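Local coordinates for protein nidogen (Mus musculus, PDB 1NPE) that probably links laminin to other components of the basement membrane, using for this the six-bladed YWTD beta-propeller of its G3 domain, at residues A[116-126]-A[136-147]; A[161-171]-A[181-189]. All blocks are in the same frame, centred on the assembly; numbering follows the deposited sequence.

Overall arrangement
Contact 1 and contact 2 are the same kind of junction at two successive places in the YWTD beta-propeller. Each joins the end of one four-stranded sheet, and the loop after it, to the inner hairpin of the next. Their centres are about 11 Å apart, and the chain finishes contact 1 before it opens contact 2. They touch directly: Arg-125 NH1 lies 2.9 Å from Asn-170 OD1, a probable hydrogen bond, and Thr-139 OG1 is hydrogen-bonded to Pro-169 O (2.9 Å). Arg-125 and Asn-170 also both reach the chain of another protein. Each contact has its own cadmium ion: Val-122 O binds one at contact 1, and His-189 NE2 another at contact 2.

Contact 1: residues A[116-126]-A[136-147]. With CD (cadmium ion), chain C.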
loop_
_atom_site.group_PDB
_atom_site.type_symbol
_atom_site.label_atom_id
_atom_site.label_comp_id
_atom_site.label_asym_id
_atom_site.label_seq_id
_atom_site.Cartn_x
_atom_site.Cartn_y
_atom_site.Cartn_z
ATOM N N LEU A 116 -13.949 9.674 6.007
ATOM C CA LEU A 116 -14.963 8.711 6.414
ATOM C C LEU A 116 -14.569 8.017 7.718
ATOM O O LEU A 116 -15.379 7.914 8.633
ATOM C CB LEU A 116 -15.196 7.688 5.297
ATOM C CG LEU A 116 -16.581 7.035 5.234
ATOM C CD1 LEU A 116 -17.662 8.113 5.128
ATOM C CD2 LEU A 116 -16.653 6.084 4.043
ATOM N N PHE A 117 -13.320 7.564 7.803
ATOM C CA PHE A 117 -12.817 6.894 9.002
ATOM C C PHE A 117 -11.358 7.275 9.215
ATOM O O PHE A 117 -10.612 7.427 8.252
ATOM C CB PHE A 117 -12.891 5.365 8.859
ATOM C CG PHE A 117 -14.274 4.831 8.604
ATOM C CD1 PHE A 117 -15.238 4.851 9.604
ATOM C CD2 PHE A 117 -14.603 4.288 7.363
ATOM C CE1 PHE A 117 -16.517 4.336 9.377
ATOM C CE2 PHE A 117 -15.880 3.770 7.120
ATOM C CZ PHE A 117 -16.840 3.795 8.132
ATOM N N ASP A 118 -10.933 7.385 10.468
ATOM C CA ASP A 118 -9.542 7.733 10.743
ATOM C C ASP A 118 -9.020 7.244 12.085
ATOM O O ASP A 118 -8.042 7.777 12.615
ATOM C CB ASP A 118 -9.306 9.241 10.592
ATOM C CG ASP A 118 -10.037 10.060 11.633
ATOM O OD1 ASP A 118 -10.921 9.509 12.331
ATOM O OD2 ASP A 118 -9.712 11.258 11.755
ATOM N N THR A 119 -9.698 6.253 12.646
ATOM C CA THR A 119 -9.296 5.650 13.907
ATOM C C THR A 119 -9.291 4.153 13.648
ATOM O O THR A 119 -10.001 3.683 12.764
ATOM C CB THR A 119 -10.273 5.996 15.065
ATOM O OG1 THR A 119 -11.611 5.630 14.707
ATOM C CG2 THR A 119 -10.223 7.484 15.383
ATOM N N GLY A 120 -8.454 3.416 14.374
ATOM C CA GLY A 120 -8.372 1.977 14.183
ATOM C C GLY A 120 -7.761 1.565 12.844
ATOM O O GLY A 120 -7.920 0.423 12.405
ATOM N N LEU A 121 -7.107 2.504 12.169
ATOM C CA LEU A 121 -6.474 2.226 10.881
ATOM C C LEU A 121 -4.975 2.400 11.021
ATOM O O LEU A 121 -4.507 3.443 11.451
ATOM C CB LEU A 121 -6.992 3.168 9.793
ATOM C CG LEU A 121 -8.483 3.079 9.453
ATOM C CD1 LEU A 121 -8.847 4.186 8.481
ATOM C CD2 LEU A 121 -8.823 1.710 8.874
ATOM N N VAL A 122 -4.230 1.366 10.662
ATOM C CA VAL A 122 -2.777 1.394 10.748
ATOM C C VAL A 122 -2.174 1.180 9.360
ATOM O O VAL A 122 -1.324 1.948 8.922
ATOM C CB VAL A 122 -2.272 0.321 11.744
ATOM C CG1 VAL A 122 -0.734 0.202 11.703
ATOM C CG2 VAL A 122 -2.737 0.684 13.158
ATOM N N ASN A 123 -2.614 0.127 8.678
ATOM C CA ASN A 123 -2.133 -0.174 7.333
ATOM C C ASN A 123 -3.281 -0.541 6.382
ATOM O O ASN A 123 -3.290 -1.622 5.793
ATOM C CB ASN A 123 -1.081 -1.294 7.359
ATOM C CG ASN A 123 0.346 -0.770 7.561
ATOM O OD1 ASN A 123 1.146 -1.375 8.269
ATOM N ND2 ASN A 123 0.668 0.341 6.920
ATOM N N PRO A 124 -4.288 0.341 6.245
ATOM C CA PRO A 124 -5.381 -0.001 5.328
ATOM C C PRO A 124 -4.786 -0.074 3.929
ATOM O O PRO A 124 -3.803 0.606 3.635
ATOM C CB PRO A 124 -6.321 1.198 5.460
ATOM C CG PRO A 124 -5.363 2.332 5.713
ATOM C CD PRO A 124 -4.463 1.707 6.767
ATOM N N ARG A 125 -5.363 -0.900 3.071
ATOM C CA ARG A 125 -4.841 -1.020 1.723
ATOM C C ARG A 125 -5.959 -1.337 0.746
ATOM O O ARG A 125 -6.452 -0.440 0.072
ATOM C CB ARG A 125 -3.710 -2.066 1.679
ATOM C CG ARG A 125 -3.193 -2.407 0.289
ATOM C CD ARG A 125 -1.909 -3.215 0.368
ATOM N NE ARG A 125 -0.750 -2.363 0.598
ATOM C CZ ARG A 125 0.447 -2.793 0.990
ATOM N NH1 ARG A 125 0.666 -4.085 1.225
ATOM N NH2 ARG A 125 1.452 -1.932 1.063
ATOM N N GLY A 126 -6.379 -2.598 0.691
ATOM C CA GLY A 126 -7.444 -2.974 -0.216
ATOM C C GLY A 126 -8.777 -2.365 0.175
ATOM O O GLY A 126 -9.089 -2.245 1.357
ATOM N N LEU A 136 -19.317 -1.001 1.903
ATOM C CA LEU A 136 -17.897 -0.720 1.732
ATOM C C LEU A 136 -17.104 -1.790 2.481
ATOM O O LEU A 136 -17.473 -2.170 3.593
ATOM C CB LEU A 136 -17.585 0.660 2.323
ATOM C CG LEU A 136 -16.191 1.262 2.141
ATOM C CD1 LEU A 136 -15.870 1.436 0.658
ATOM C CD2 LEU A 136 -16.131 2.597 2.846
ATOM N N TYR A 137 -16.015 -2.264 1.875
ATOM C CA TYR A 137 -15.161 -3.293 2.478
ATOM C C TYR A 137 -13.677 -2.934 2.316
ATOM O O TYR A 137 -13.260 -2.444 1.266
ATOM C CB TYR A 137 -15.397 -4.654 1.800
ATOM C CG TYR A 137 -16.847 -5.108 1.734
ATOM C CD1 TYR A 137 -17.636 -4.831 0.616
ATOM C CD2 TYR A 137 -17.420 -5.839 2.777
ATOM C CE1 TYR A 137 -18.958 -5.271 0.539
ATOM C CE2 TYR A 137 -18.733 -6.280 2.713
ATOM C CZ TYR A 137 -19.499 -5.992 1.591
ATOM O OH TYR A 137 -20.809 -6.418 1.533
ATOM N N TRP A 138 -12.866 -3.217 3.328
ATOM C CA TRP A 138 -11.438 -2.920 3.223
ATOM C C TRP A 138 -10.571 -3.834 4.064
ATOM O O TRP A 138 -11.069 -4.529 4.953
ATOM C CB TRP A 138 -11.151 -1.463 3.592
ATOM C CG TRP A 138 -11.386 -1.116 5.038
ATOM C CD1 TRP A 138 -10.468 -1.161 6.056
ATOM C CD2 TRP A 138 -12.593 -0.601 5.610
ATOM N NE1 TRP A 138 -11.030 -0.697 7.219
ATOM C CE2 TRP A 138 -12.332 -0.344 6.975
ATOM C CE3 TRP A 138 -13.869 -0.323 5.102
ATOM C CZ2 TRP A 138 -13.304 0.183 7.840
ATOM C CZ3 TRP A 138 -14.833 0.198 5.960
ATOM C CH2 TRP A 138 -14.544 0.446 7.315
ATOM N N THR A 139 -9.276 -3.852 3.750
ATOM C CA THR A 139 -8.319 -4.656 4.503
ATOM C C THR A 139 -7.359 -3.715 5.215
ATOM O O THR A 139 -7.163 -2.572 4.793
ATOM C CB THR A 139 -7.459 -5.582 3.604
ATOM O OG1 THR A 139 -6.509 -4.802 2.869
ATOM C CG2 THR A 139 -8.323 -6.357 2.638
ATOM N N ASP A 140 -6.803 -4.190 6.319
ATOM C CA ASP A 140 -5.822 -3.434 7.085
ATOM C C ASP A 140 -4.805 -4.501 7.449
ATOM O O ASP A 140 -5.073 -5.365 8.278
ATOM C CB ASP A 140 -6.444 -2.816 8.346
ATOM C CG ASP A 140 -5.465 -1.919 9.120
ATOM O OD1 ASP A 140 -4.238 -2.130 9.052
ATOM O OD2 ASP A 140 -5.926 -1.002 9.825
ATOM N N TRP A 141 -3.645 -4.458 6.807
ATOM C CA TRP A 141 -2.631 -5.469 7.073
ATOM C C TRP A 141 -1.800 -5.287 8.336
ATOM O O TRP A 141 -0.734 -5.889 8.465
ATOM C CB TRP A 141 -1.760 -5.728 5.834
ATOM C CG TRP A 141 -1.034 -4.550 5.315
ATOM C CD1 TRP A 141 -1.474 -3.668 4.375
ATOM C CD2 TRP A 141 0.301 -4.157 5.644
ATOM N NE1 TRP A 141 -0.493 -2.751 4.088
ATOM C CE2 TRP A 141 0.610 -3.029 4.851
ATOM C CE3 TRP A 141 1.271 -4.652 6.529
ATOM C CZ2 TRP A 141 1.854 -2.383 4.912
ATOM C CZ3 TRP A 141 2.515 -4.007 6.595
ATOM C CH2 TRP A 141 2.791 -2.886 5.788
ATOM N N ASN A 142 -2.320 -4.480 9.264
ATOM C CA ASN A 142 -1.727 -4.211 10.591
ATOM C C ASN A 142 -1.033 -5.488 11.071
ATOM O O ASN A 142 -1.697 -6.467 11.401
ATOM C CB ASN A 142 -2.877 -3.858 11.558
ATOM C CG ASN A 142 -2.412 -3.470 12.971
ATOM O OD1 ASN A 142 -3.135 -2.775 13.683
ATOM N ND2 ASN A 142 -1.238 -3.928 13.381
ATOM N N ARG A 143 0.297 -5.478 11.087
ATOM C CA ARG A 143 1.072 -6.653 11.494
ATOM C C ARG A 143 0.558 -7.348 12.751
ATOM O O ARG A 143 0.466 -8.575 12.793
ATOM C CB ARG A 143 2.542 -6.280 11.690
ATOM C CG ARG A 143 3.336 -6.128 10.413
ATOM C CD ARG A 143 3.755 -7.473 9.841
ATOM N NE ARG A 143 4.636 -7.294 8.694
ATOM C CZ ARG A 143 5.061 -8.271 7.898
ATOM N NH1 ARG A 143 4.702 -9.533 8.111
ATOM N NH2 ARG A 143 5.816 -7.973 6.856
ATOM N N ASP A 144 0.209 -6.558 13.762
ATOM C CA ASP A 144 -0.275 -7.102 15.027
ATOM C C ASP A 144 -1.743 -7.505 15.048
ATOM O O ASP A 144 -2.103 -8.503 15.670
ATOM C CB ASP A 144 0.033 -6.140 16.181
ATOM C CG ASP A 144 1.529 -5.966 16.405
ATOM O OD1 ASP A 144 2.214 -6.982 16.660
ATOM O OD2 ASP A 144 2.022 -4.819 16.306
ATOM N N ASN A 145 -2.591 -6.739 14.372
ATOM C CA ASN A 145 -4.018 -7.043 14.336
ATOM C C ASN A 145 -4.615 -6.839 12.952
ATOM O O ASN A 145 -5.380 -5.900 12.729
ATOM C CB ASN A 145 -4.778 -6.184 15.356
ATOM C CG ASN A 145 -4.456 -6.556 16.789
ATOM O OD1 ASN A 145 -3.468 -6.085 17.359
ATOM N ND2 ASN A 145 -5.284 -7.414 17.380
ATOM N N PRO A 146 -4.279 -7.724 12.001
ATOM C CA PRO A 146 -4.799 -7.628 10.630
ATOM C C PRO A 146 -6.316 -7.833 10.622
ATOM O O PRO A 146 -6.850 -8.575 11.442
ATOM C CB PRO A 146 -4.076 -8.774 9.920
ATOM C CG PRO A 146 -3.934 -9.792 11.010
ATOM C CD PRO A 146 -3.468 -8.942 12.168
ATOM N N LYS A 147 -7.014 -7.188 9.696
ATOM C CA LYS A 147 -8.461 -7.339 9.650
ATOM C C LYS A 147 -9.125 -6.985 8.328
ATOM O O LYS A 147 -8.527 -6.342 7.464
ATOM C CB LYS A 147 -9.106 -6.535 10.785
ATOM C CG LYS A 147 -8.686 -5.082 10.822
ATOM C CD LYS A 147 -9.233 -4.343 12.033
ATOM C CE LYS A 147 -8.841 -2.868 11.966
ATOM N NZ LYS A 147 -9.462 -2.039 13.040
HETATM CD CD CD C . -0.173 3.946 9.170
HETATM O O HOH W 1 -5.497 -1.270 12.531
HETATM O O HOH W 2 1.846 -2.956 10.432
HETATM O O HOH W 3 -1.111 -0.230 3.217
HETATM O O HOH W 4 0.088 3.567 11.606
HETATM O O HOH W 5 1.713 2.321 8.329
HETATM O O HOH W 6 1.576 5.970 9.236
#
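The indole of Trp-141 is a bump that fills the slot between Asn-123 and Arg-125. On one face Asn-123 CB lies 3.5 Å from the centroid of the five-membered ring of Trp-141, in a CH-pi contact. The Asn-123 amide spreads over the six-membered ring, the two planes only 6° apart. Arg-125 takes the opposite face. Its chain bends at chi3 (-81°), and the guanidinium lies near the rim of the pyrrole part. Trp-141 NE1 sits over its centre, 3.2 Å from Arg-125 CZ. The polar end of Arg-125 also forms a salt bridge with Glu-82. Trp-141 NE1 donates to a water that donates in turn to Pro-124 O.

A separate apolar patch surrounds Trp-138. Its benzo end meets the Phe-117 ring obliquely, Trp-138 CH2 to Phe-117 CE2 at 3.6 Å. Leu-121 CD2 comes across its pyrrole end, near NE1. Beyond them Leu-116 and Leu-136 meet tip to tip through their CD2 methyls.

Asp-140, between Trp-138 and Trp-141 in the chain, fills the bend of the 121-123 loop. Its CG stands anti to the backbone N (chi1 -175°), which carries both oxygens to the loop amides. Asp-140 OD2 takes Val-122 N at 3.0 Å on its syn side. Asp-140 OD1 takes Asn-123 N at 2.8 Å. Asn-142 N reaches OD1 from the other face of the carboxylate, closing an Asx turn. Lys-147 NZ donates to Gly-120 O at 3.0 Å, in the carbonyl plane.

Asp-140 is the aspartate of the YWTD sequence. Three backbone amides grip it and would probably favour its charged form. The bonds to Val-122 N and Asn-123 N probably help to hold the loop. There Val-122 O binds the cadmium ion at 2.3 Å; Ser-98 O and Asp-101 OD1 are further protein ligands.

Contact 2: residues A[161-171]-A[181-189]; sequences LAQDNLGLPNG and LCWVDAGTH. With CD (cadmium ion), chain D.
This contact is a blade junction of the beta-propeller. The loop leaving strand 159-162 comes round to begin the hairpin of strands 169-175 and 180-185, and Asp-185 ties the loop down. With chi1 at -163°, the carboxylate swings away from its own backbone N and toward the 167-168 amides. Asp-185 OD2 offers its syn lone pair to Gly-167 N at 2.8 Å, in a nearly straight bond (173°). Asp-185 OD1 takes Leu-168 N at 2.6 Å from above the carboxylate plane. Two more amides meet OD1 from its own strand end: Gly-187 N nearly along the C-O axis, and Thr-188 N from well out of the plane. The first makes an Asx turn. Four backbone amides in all hold this buried group, which would probably keep it ionised.

The backbones come close beside it, with Gly-167 CA 4.1 Å from Gly-187 CA. Thr-188 CG2 packs against Asn-165 O. Pro-169 lies alongside Asp-185, pointing the same way.

On the same side, next to the carboxylate, Trp-183 closes the hydrophobic layer. Leu-166 CD2 reaches across its indole at about a right angle, 3.3 Å from Trp-183 NE1. Ala-162 CB meets the far end of the ring, 3.8 Å from Trp-183 CH2. Leu-161 and Leu-181 continue the layer through their CD2 methyls. Trp-183 also packs on Ile-148 of the preceding sheet.

Two bonds, Asn-170 N to Val-184 O and Val-184 N to Gly-171 O, join the strands. Ala-186 N to Leu-168 O continues the pairing into the loops. The register slips by one between Pro-169 and Gly-171, a beta bulge. A tryptophan beneath the incoming loop and an aspartate gripping its amides are the pattern of the YWTD propeller, kept here in the variant Cys-Trp-Val-Asp.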
loop_
_atom_site.group_PDB
_atom_site.type_symbol
_atom_site.label_atom_id
_atom_site.label_comp_id
_atom_site.label_asym_id
_atom_site.label_seq_id
_atom_site.Cartn_x
_atom_site.Cartn_y
_atom_site.Cartn_z
ATOM N N LEU A 161 -15.174 -7.909 10.021
ATOM C CA LEU A 161 -15.738 -9.088 9.376
ATOM C C LEU A 161 -14.883 -10.334 9.646
ATOM O O LEU A 161 -15.411 -11.411 9.900
ATOM C CB LEU A 161 -15.844 -8.821 7.872
ATOM C CG LEU A 161 -17.139 -9.144 7.115
ATOM C CD1 LEU A 161 -18.382 -8.717 7.891
ATOM C CD2 LEU A 161 -17.091 -8.450 5.766
ATOM N N ALA A 162 -13.564 -10.182 9.568
ATOM C CA ALA A 162 -12.621 -11.275 9.809
ATOM C C ALA A 162 -11.433 -10.689 10.560
ATOM O O ALA A 162 -10.975 -9.585 10.252
ATOM C CB ALA A 162 -12.166 -11.900 8.498
ATOM N N GLN A 163 -10.906 -11.453 11.511
ATOM C CA GLN A 163 -9.801 -10.986 12.345
ATOM C C GLN A 163 -8.791 -12.100 12.590
ATOM O O GLN A 163 -7.579 -11.873 12.574
ATOM C CB GLN A 163 -10.386 -10.525 13.675
ATOM C CG GLN A 163 -9.612 -9.480 14.415
ATOM C CD GLN A 163 -10.372 -9.011 15.642
ATOM O OE1 GLN A 163 -11.246 -8.150 15.554
ATOM N NE2 GLN A 163 -10.072 -9.612 16.785
ATOM N N ASP A 164 -9.306 -13.300 12.839
ATOM C CA ASP A 164 -8.483 -14.472 13.099
ATOM C C ASP A 164 -7.935 -15.065 11.818
ATOM O O ASP A 164 -8.513 -14.900 10.744
ATOM C CB ASP A 164 -9.301 -15.545 13.820
ATOM C CG ASP A 164 -9.723 -15.126 15.212
ATOM O OD1 ASP A 164 -9.252 -14.073 15.706
ATOM O OD2 ASP A 164 -10.519 -15.870 15.824
ATOM N N ASN A 165 -6.830 -15.784 11.954
ATOM C CA ASN A 165 -6.175 -16.440 10.833
ATOM C C ASN A 165 -5.945 -15.537 9.627
ATOM O O ASN A 165 -6.225 -15.914 8.490
ATOM C CB ASN A 165 -6.946 -17.700 10.430
ATOM C CG ASN A 165 -6.978 -18.737 11.533
ATOM O OD1 ASN A 165 -8.026 -19.318 11.823
ATOM N ND2 ASN A 165 -5.827 -18.977 12.158
ATOM N N LEU A 166 -5.504 -14.317 9.900
ATOM C CA LEU A 166 -5.178 -13.347 8.859
ATOM C C LEU A 166 -3.728 -12.955 9.104
ATOM O O LEU A 166 -3.299 -12.868 10.254
ATOM C CB LEU A 166 -6.062 -12.095 8.957
ATOM C CG LEU A 166 -7.540 -12.135 8.549
ATOM C CD1 LEU A 166 -8.173 -10.754 8.766
ATOM C CD2 LEU A 166 -7.665 -12.535 7.094
ATOM N N GLY A 167 -2.972 -12.750 8.030
ATOM C CA GLY A 167 -1.582 -12.357 8.162
ATOM C C GLY A 167 -1.356 -11.001 7.525
ATOM O O GLY A 167 -1.195 -9.994 8.214
ATOM N N LEU A 168 -1.335 -10.977 6.198
ATOM C CA LEU A 168 -1.151 -9.748 5.452
ATOM C C LEU A 168 -2.227 -9.644 4.363
ATOM O O LEU A 168 -1.972 -9.960 3.193
ATOM C CB LEU A 168 0.254 -9.709 4.832
ATOM C CG LEU A 168 1.461 -9.791 5.781
ATOM C CD1 LEU A 168 2.770 -9.905 4.981
ATOM C CD2 LEU A 168 1.503 -8.578 6.703
ATOM N N PRO A 169 -3.475 -9.310 4.751
ATOM C CA PRO A 169 -4.540 -9.188 3.745
ATOM C C PRO A 169 -4.279 -7.928 2.927
ATOM O O PRO A 169 -4.556 -6.820 3.375
ATOM C CB PRO A 169 -5.810 -9.085 4.594
ATOM C CG PRO A 169 -5.339 -8.458 5.868
ATOM C CD PRO A 169 -4.017 -9.157 6.114
ATOM N N ASN A 170 -3.685 -8.108 1.750
ATOM C CA ASN A 170 -3.334 -6.985 0.892
ATOM C C ASN A 170 -4.420 -6.433 -0.019
ATOM O O ASN A 170 -4.461 -5.241 -0.283
ATOM C CB ASN A 170 -2.079 -7.318 0.090
ATOM C CG ASN A 170 -0.824 -7.295 0.947
ATOM O OD1 ASN A 170 -0.711 -6.499 1.889
ATOM N ND2 ASN A 170 0.129 -8.158 0.622
ATOM N N GLY A 171 -5.281 -7.302 -0.522
ATOM C CA GLY A 171 -6.342 -6.843 -1.389
ATOM C C GLY A 171 -7.593 -7.679 -1.236
ATOM O O GLY A 171 -7.547 -8.800 -0.728
ATOM N N LEU A 181 -17.177 -12.129 -0.753
ATOM C CA LEU A 181 -16.083 -11.207 -0.506
ATOM C C LEU A 181 -14.821 -12.065 -0.397
ATOM O O LEU A 181 -14.722 -12.941 0.457
ATOM C CB LEU A 181 -16.301 -10.429 0.792
ATOM C CG LEU A 181 -15.198 -9.439 1.182
ATOM C CD1 LEU A 181 -15.118 -8.320 0.156
ATOM C CD2 LEU A 181 -15.451 -8.868 2.571
ATOM N N CYS A 182 -13.872 -11.829 -1.285
ATOM C CA CYS A 182 -12.634 -12.584 -1.268
ATOM C C CYS A 182 -11.439 -11.664 -1.075
ATOM O O CYS A 182 -11.446 -10.532 -1.534
ATOM C CB CYS A 182 -12.455 -13.337 -2.582
ATOM S SG CYS A 182 -13.850 -14.387 -3.083
ATOM N N TRP A 183 -10.416 -12.159 -0.391
ATOM C CA TRP A 183 -9.199 -11.392 -0.182
ATOM C C TRP A 183 -8.008 -12.301 -0.426
ATOM O O TRP A 183 -8.162 -13.518 -0.479
ATOM C CB TRP A 183 -9.146 -10.797 1.233
ATOM C CG TRP A 183 -9.050 -11.785 2.350
ATOM C CD1 TRP A 183 -7.910 -12.370 2.835
ATOM C CD2 TRP A 183 -10.125 -12.259 3.171
ATOM N NE1 TRP A 183 -8.212 -13.173 3.908
ATOM C CE2 TRP A 183 -9.564 -13.123 4.138
ATOM C CE3 TRP A 183 -11.509 -12.034 3.185
ATOM C CZ2 TRP A 183 -10.334 -13.763 5.115
ATOM C CZ3 TRP A 183 -12.279 -12.670 4.159
ATOM C CH2 TRP A 183 -11.685 -13.525 5.111
ATOM N N VAL A 184 -6.846 -11.703 -0.671
ATOM C CA VAL A 184 -5.614 -12.460 -0.880
ATOM C C VAL A 184 -4.706 -12.073 0.283
ATOM O O VAL A 184 -4.605 -10.899 0.640
ATOM C CB VAL A 184 -4.958 -12.164 -2.252
ATOM C CG1 VAL A 184 -5.852 -12.680 -3.369
ATOM C CG2 VAL A 184 -4.694 -10.668 -2.423
ATOM N N ASP A 185 -4.073 -13.069 0.885
ATOM C CA ASP A 185 -3.249 -12.844 2.065
ATOM C C ASP A 185 -1.813 -13.293 1.850
ATOM O O ASP A 185 -1.548 -14.475 1.673
ATOM C CB ASP A 185 -3.888 -13.596 3.239
ATOM C CG ASP A 185 -3.381 -13.136 4.595
ATOM O OD1 ASP A 185 -2.154 -13.035 4.781
ATOM O OD2 ASP A 185 -4.216 -12.902 5.492
ATOM N N ALA A 186 -0.882 -12.343 1.904
ATOM C CA ALA A 186 0.533 -12.651 1.700
ATOM C C ALA A 186 1.221 -13.165 2.962
ATOM O O ALA A 186 2.428 -13.415 2.958
ATOM C CB ALA A 186 1.264 -11.439 1.147
ATOM N N GLY A 187 0.445 -13.311 4.035
ATOM C CA GLY A 187 0.967 -13.805 5.300
ATOM C C GLY A 187 0.588 -15.263 5.507
ATOM O O GLY A 187 1.416 -16.075 5.933
ATOM N N THR A 188 -0.678 -15.581 5.233
ATOM C CA THR A 188 -1.187 -16.944 5.347
ATOM C C THR A 188 -1.024 -17.666 4.001
ATOM O O THR A 188 -1.347 -18.849 3.877
ATOM C CB THR A 188 -2.686 -16.963 5.727
ATOM O OG1 THR A 188 -3.446 -16.266 4.731
ATOM C CG2 THR A 188 -2.907 -16.307 7.089
ATOM N N HIS A 189 -0.553 -16.928 2.995
ATOM C CA HIS A 189 -0.329 -17.447 1.643
ATOM C C HIS A 189 -1.564 -18.061 0.995
ATOM O O HIS A 189 -1.500 -19.134 0.391
ATOM C CB HIS A 189 0.846 -18.433 1.631
ATOM C CG HIS A 189 2.133 -17.819 2.082
ATOM N ND1 HIS A 189 2.813 -16.885 1.328
ATOM C CD2 HIS A 189 2.824 -17.949 3.238
ATOM C CE1 HIS A 189 3.866 -16.462 2.003
ATOM N NE2 HIS A 189 3.896 -17.092 3.165
HETATM CD CD CD D . 5.448 -16.418 4.365
HETATM O O HOH W 7 6.899 -15.352 2.846
HETATM O O HOH W 8 5.445 -18.143 5.200
#